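Diacylglycerol kinase (Bacillus anthracis, PDB 3S40) probably transfers the terminal phosphate of ATP to diacylglycerol or a related lipid. Local coordinates at residues G51-Y56 / D73-E78; V15-G20 / L45-Q50. One frame throughout, in Å; residues are numbered along the deposited sequence.

Contact 1 (G51-Y56 / D73-E78)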
loop_
_atom_site.group_PDB
_atom_site.type_symbol
_atom_site.label_atom_id
_atom_site.label_comp_id
_atom_site.label_asym_id
_atom_site.label_seq_id
_atom_site.Cartn_x
_atom_site.Cartn_y
_atom_site.Cartn_z
ATOM N N GLY A 51 -11.128 4.604 12.847
ATOM C CA GLY A 51 -10.506 3.825 13.896
ATOM C C GLY A 51 -11.133 2.453 14.099
ATOM O O GLY A 51 -10.460 1.540 14.578
ATOM N N ASP A 52 -12.406 2.296 13.724
ATOM C CA ASP A 52 -13.100 1.009 13.911
ATOM C C ASP A 52 -12.427 -0.168 13.197
ATOM O O ASP A 52 -12.297 -1.251 13.752
ATOM C CB ASP A 52 -14.553 1.094 13.461
ATOM C CG ASP A 52 -15.437 1.837 14.453
ATOM O OD1 ASP A 52 -14.947 2.189 15.548
ATOM O OD2 ASP A 52 -16.626 2.056 14.138
ATOM N N ALA A 53 -12.031 0.041 11.954
ATOM C CA ALA A 53 -11.401 -1.033 11.205
ATOM C C ALA A 53 -10.136 -1.484 11.944
ATOM O O ALA A 53 -9.906 -2.669 12.134
ATOM C CB ALA A 53 -11.100 -0.583 9.762
ATOM N N THR A 54 -9.343 -0.523 12.391
ATOM C CA THR A 54 -8.148 -0.827 13.181
ATOM C C THR A 54 -8.510 -1.630 14.434
ATOM O O THR A 54 -7.862 -2.630 14.733
ATOM C CB THR A 54 -7.391 0.463 13.590
ATOM O OG1 THR A 54 -7.036 1.210 12.415
ATOM C CG2 THR A 54 -6.143 0.136 14.396
ATOM N N LYS A 55 -9.530 -1.190 15.168
ATOM C CA LYS A 55 -9.916 -1.900 16.384
ATOM C C LYS A 55 -10.454 -3.295 16.088
ATOM O O LYS A 55 -10.219 -4.207 16.861
ATOM C CB LYS A 55 -10.948 -1.118 17.200
ATOM C CG LYS A 55 -10.405 0.152 17.792
ATOM C CD LYS A 55 -11.511 1.036 18.314
ATOM C CE LYS A 55 -10.986 2.443 18.606
ATOM N NZ LYS A 55 -12.042 3.317 19.205
ATOM N N TYR A 56 -11.181 -3.463 14.982
ATOM C CA TYR A 56 -11.734 -4.782 14.676
ATOM C C TYR A 56 -10.591 -5.721 14.322
ATOM O O TYR A 56 -10.571 -6.879 14.757
ATOM C CB TYR A 56 -12.722 -4.749 13.510
ATOM C CG TYR A 56 -13.972 -3.926 13.704
ATOM C CD1 TYR A 56 -14.429 -3.581 14.967
ATOM C CD2 TYR A 56 -14.704 -3.491 12.595
ATOM C CE1 TYR A 56 -15.605 -2.821 15.125
ATOM C CE2 TYR A 56 -15.858 -2.742 12.738
ATOM C CZ TYR A 56 -16.307 -2.411 14.000
ATOM O OH TYR A 56 -17.451 -1.655 14.114
ATOM N N ASP A 73 -8.653 3.316 0.341
ATOM C CA ASP A 73 -7.271 3.310 0.814
ATOM C C ASP A 73 -7.160 3.659 2.295
ATOM O O ASP A 73 -6.332 3.106 3.006
ATOM C CB ASP A 73 -6.414 4.255 -0.040
ATOM C CG ASP A 73 -6.475 3.915 -1.531
ATOM O OD1 ASP A 73 -7.512 4.213 -2.179
ATOM O OD2 ASP A 73 -5.490 3.351 -2.051
ATOM N N GLY A 74 -7.989 4.581 2.765
ATOM C CA GLY A 74 -7.997 4.916 4.179
ATOM C C GLY A 74 -8.337 3.715 5.057
ATOM O O GLY A 74 -7.650 3.431 6.042
ATOM N N THR A 75 -9.407 3.011 4.705
ATOM C CA THR A 75 -9.822 1.827 5.458
ATOM C C THR A 75 -8.780 0.708 5.409
ATOM O O THR A 75 -8.492 0.083 6.424
ATOM C CB THR A 75 -11.191 1.305 4.986
ATOM O OG1 THR A 75 -12.135 2.385 4.989
ATOM C CG2 THR A 75 -11.702 0.207 5.928
ATOM N N VAL A 76 -8.214 0.467 4.226
ATOM C CA VAL A 76 -7.147 -0.517 4.044
ATOM C C VAL A 76 -5.967 -0.178 4.953
ATOM O O VAL A 76 -5.407 -1.040 5.631
ATOM C CB VAL A 76 -6.645 -0.542 2.565
ATOM C CG1 VAL A 76 -5.301 -1.215 2.453
ATOM C CG2 VAL A 76 -7.658 -1.221 1.643
ATOM N N PHE A 77 -5.575 1.089 4.933
ATOM C CA PHE A 77 -4.493 1.576 5.764
ATOM C C PHE A 77 -4.780 1.393 7.260
ATOM O O PHE A 77 -3.866 1.154 8.050
ATOM C CB PHE A 77 -4.230 3.050 5.447
ATOM C CG PHE A 77 -3.073 3.647 6.202
ATOM C CD1 PHE A 77 -1.792 3.121 6.075
ATOM C CD2 PHE A 77 -3.257 4.761 7.011
ATOM C CE1 PHE A 77 -0.714 3.686 6.758
ATOM C CE2 PHE A 77 -2.186 5.333 7.697
ATOM C CZ PHE A 77 -0.912 4.792 7.570
ATOM N N GLU A 78 -6.046 1.527 7.658
ATOM C CA GLU A 78 -6.394 1.253 9.045
ATOM C C GLU A 78 -6.072 -0.186 9.376
ATOM O O GLU A 78 -5.597 -0.484 10.468
ATOM C CB GLU A 78 -7.879 1.513 9.319
ATOM C CG GLU A 78 -8.208 2.966 9.587
ATOM C CD GLU A 78 -9.559 3.115 10.281
ATOM O OE1 GLU A 78 -9.947 2.196 11.040
ATOM O OE2 GLU A 78 -10.227 4.144 10.061
HETATM O O HOH W 1 -13.103 2.722 10.243
#
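Glu78 OE1 is gripped by the first turn of helix 52-60: Thr54 N binds Glu78 OE1 at 3.1 Å on the anti lone pair, the one turned away from OE2, while Ala53 N also lies 3.1 Å from Glu78 OE1. Gly51 N, at the N-cap position of that helix, gives a nearly straight hydrogen bond to Glu78 OE2 (3.0 Å, 174° at the hydrogen), reaching it from above the carboxylate plane. A water beside Glu78 OE2 accepts a weak bond from Ala53 N. With CG beside its own backbone N (chi1 -83°) and the chain extended beyond it, Glu78 carries its carboxylate across to the neighbouring helix. Thr54 OG1 also bonds back to Glu78 O, 3.0 Å away and well above the carbonyl plane, and touches Glu78 CB. Beside this polar cluster, Ala53 CB packs on Thr75 CG2 at 4.0 Å. The two helix segments run roughly parallel at 30°, their axes coming within 8.6 Å. Asp52 OD2 instead accepts from Lys48 N and Glu49 N. In the kinase catalytic domain, strand 66-71 of the parallel sheet connects helices 52-60 and 73-83. Glu78 thus places its carboxylate at the amino-terminal end of a second helix, whose dipole and N-H groups would probably stabilise its negative charge.

Contact 2 (V15-G20 / L45-Q50)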
loop_
_atom_site.group_PDB
_atom_site.type_symbol
_atom_site.label_atom_id
_atom_site.label_comp_id
_atom_site.label_asym_id
_atom_site.label_seq_id
_atom_site.Cartn_x
_atom_site.Cartn_y
_atom_site.Cartn_z
ATOM N N VAL A 15 -16.741 -4.064 6.788
ATOM C CA VAL A 15 -17.429 -3.258 5.785
ATOM C C VAL A 15 -17.490 -1.795 6.182
ATOM O O VAL A 15 -18.028 -1.459 7.237
ATOM C CB VAL A 15 -18.882 -3.731 5.594
ATOM C CG1 VAL A 15 -19.660 -2.726 4.740
ATOM C CG2 VAL A 15 -18.904 -5.133 4.975
ATOM N N ASN A 16 -16.941 -0.933 5.333
ATOM C CA ASN A 16 -17.169 0.508 5.434
ATOM C C ASN A 16 -18.442 0.842 4.665
ATOM O O ASN A 16 -18.463 0.771 3.432
ATOM C CB ASN A 16 -15.971 1.277 4.860
ATOM C CG ASN A 16 -16.166 2.785 4.902
ATOM O OD1 ASN A 16 -17.193 3.278 5.354
ATOM N ND2 ASN A 16 -15.167 3.524 4.437
ATOM N N PRO A 17 -19.518 1.196 5.393
ATOM C CA PRO A 17 -20.840 1.372 4.782
ATOM C C PRO A 17 -20.832 2.502 3.768
ATOM O O PRO A 17 -21.663 2.533 2.862
ATOM C CB PRO A 17 -21.742 1.728 5.978
ATOM C CG PRO A 17 -20.981 1.302 7.194
ATOM C CD PRO A 17 -19.537 1.476 6.839
ATOM N N LYS A 18 -19.889 3.422 3.918
ATOM C CA LYS A 18 -19.748 4.511 2.963
ATOM C C LYS A 18 -19.045 4.081 1.680
ATOM O O LYS A 18 -19.103 4.782 0.666
ATOM C CB LYS A 18 -18.991 5.688 3.589
ATOM C CG LYS A 18 -19.872 6.680 4.320
ATOM C CD LYS A 18 -19.926 6.412 5.812
ATOM C CE LYS A 18 -20.818 7.440 6.504
ATOM N NZ LYS A 18 -20.743 7.355 7.990
ATOM N N ALA A 19 -18.387 2.929 1.707
ATOM C CA ALA A 19 -17.522 2.577 0.584
ATOM C C ALA A 19 -18.347 2.290 -0.666
ATOM O O ALA A 19 -19.543 2.038 -0.586
ATOM C CB ALA A 19 -16.626 1.385 0.928
ATOM N N GLY A 20 -17.697 2.334 -1.823
ATOM C CA GLY A 20 -18.318 1.883 -3.046
ATOM C C GLY A 20 -19.119 2.955 -3.760
ATOM O O GLY A 20 -19.757 3.804 -3.133
ATOM N N LEU A 45 -18.813 -7.214 10.031
ATOM C CA LEU A 45 -18.925 -6.050 10.907
ATOM C C LEU A 45 -18.871 -4.771 10.107
ATOM O O LEU A 45 -17.975 -4.588 9.281
ATOM C CB LEU A 45 -17.783 -6.025 11.932
ATOM C CG LEU A 45 -17.636 -7.184 12.919
ATOM C CD1 LEU A 45 -16.363 -6.972 13.758
ATOM C CD2 LEU A 45 -18.879 -7.322 13.832
ATOM N N HIS A 46 -19.811 -3.868 10.356
ATOM C CA HIS A 46 -19.738 -2.558 9.726
ATOM C C HIS A 46 -18.888 -1.645 10.589
ATOM O O HIS A 46 -18.941 -1.745 11.804
ATOM C CB HIS A 46 -21.126 -1.959 9.572
ATOM C CG HIS A 46 -22.066 -2.802 8.769
ATOM N ND1 HIS A 46 -23.308 -2.353 8.368
ATOM C CD2 HIS A 46 -21.947 -4.063 8.291
ATOM C CE1 HIS A 46 -23.913 -3.305 7.682
ATOM N NE2 HIS A 46 -23.107 -4.351 7.616
ATOM N N THR A 47 -18.080 -0.779 9.975
ATOM C CA THR A 47 -17.416 0.289 10.731
ATOM C C THR A 47 -18.436 1.391 11.011
ATOM O O THR A 47 -19.415 1.512 10.294
ATOM C CB THR A 47 -16.249 0.925 9.948
ATOM O OG1 THR A 47 -16.707 1.309 8.642
ATOM C CG2 THR A 47 -15.081 -0.068 9.803
ATOM N N LYS A 48 -18.200 2.192 12.041
ATOM C CA LYS A 48 -19.055 3.347 12.331
ATOM C C LYS A 48 -18.248 4.636 12.323
ATOM O O LYS A 48 -18.662 5.638 11.744
ATOM C CB LYS A 48 -19.778 3.194 13.670
ATOM C CG LYS A 48 -20.997 2.285 13.614
ATOM C CD LYS A 48 -20.729 0.931 14.270
ATOM C CE LYS A 48 -21.961 0.031 14.242
ATOM N NZ LYS A 48 -21.692 -1.301 14.858
ATOM N N GLU A 49 -17.094 4.616 12.975
ATOM C CA GLU A 49 -16.216 5.773 12.928
ATOM C C GLU A 49 -14.826 5.381 12.482
ATOM O O GLU A 49 -14.469 4.195 12.474
ATOM C CB GLU A 49 -16.131 6.455 14.290
ATOM C CG GLU A 49 -17.441 7.042 14.767
ATOM C CD GLU A 49 -17.752 6.643 16.192
ATOM O OE1 GLU A 49 -17.145 5.660 16.672
ATOM O OE2 GLU A 49 -18.597 7.308 16.827
ATOM N N GLN A 50 -14.060 6.400 12.105
ATOM C CA GLN A 50 -12.626 6.285 11.932
ATOM C C GLN A 50 -12.010 5.558 13.125
ATOM O O GLN A 50 -12.333 5.847 14.274
ATOM C CB GLN A 50 -12.017 7.685 11.797
ATOM C CG GLN A 50 -10.506 7.709 11.648
ATOM C CD GLN A 50 -9.937 9.115 11.716
ATOM O OE1 GLN A 50 -10.658 10.078 12.002
ATOM N NE2 GLN A 50 -8.638 9.244 11.454
#
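Val15 O and Thr47 N are joined by a hydrogen bond of 2.8 Å, and a second one of the same length runs from Val15 N to Leu45 O. Together they make Val15 and His46 a parallel beta bridge at the carboxyl ends of neighbouring strands 11-15 and 42-46. Val15 O takes more than one partner: His46 CA approaches it at 3.2 Å in a CA-H...O contact, and Thr47 OG1 adds a weak hydrogen bond to Val15 O at 3.4 Å. The side chains of Val15 and His46 lie on the same face of the sheet, where His46 CD2 meets Val15 CB and His46 CB meets Pro17 CG at 4.0 Å. The Thr47 hydroxyl sits between its own backbone N and carbonyl carbon (chi1 51°), which sets Thr47 OG1 against Asn16 CA and, at 3.4 Å, Pro17 CD. Pro17 CG and CD also rest on Thr47 O.

Farther out, a type I turn from Asn16 to Ala19 places the proline. Asn16 OD1 accepts from Lys18 N at 3.1 Å, from above the amide plane, closing an Asx turn, while Asn16 ND2 reaches Thr75 OG1. On the other strand, Tyr56 OH holds His46 O. Strand 42-46 is outermost in the four-stranded parallel sheet, so this bridge ties the edge to its neighbour just where both segments leave the sheet. The contact is therefore backbone pairing in essence: Val15 O gathers donors from two consecutive residues, and the threonine hydroxyl and proline ring carry the association past the last bridge into the loops.

Both contacts belong to the alpha/beta part of the chain formed by the diacylglycerol kinase catalytic domain, and their centres lie about 9 Å apart. Contact 2 is a surface contact at the edge of the parallel sheet; contact 1, partly buried, joins helices 52-60 and 73-83, which alternate with the sheet's strands in sequence. They are in series along the chain, since strand 42-46 leads through 47-51 into helix 52-60. Side-chain bonds also connect them, so each helix of contact 1 is fastened to one segment of contact 2. Their chemistry differs accordingly: backbone pairing with small nonpolar touches at the sheet, a carboxylate held by backbone N-H groups at a helix start.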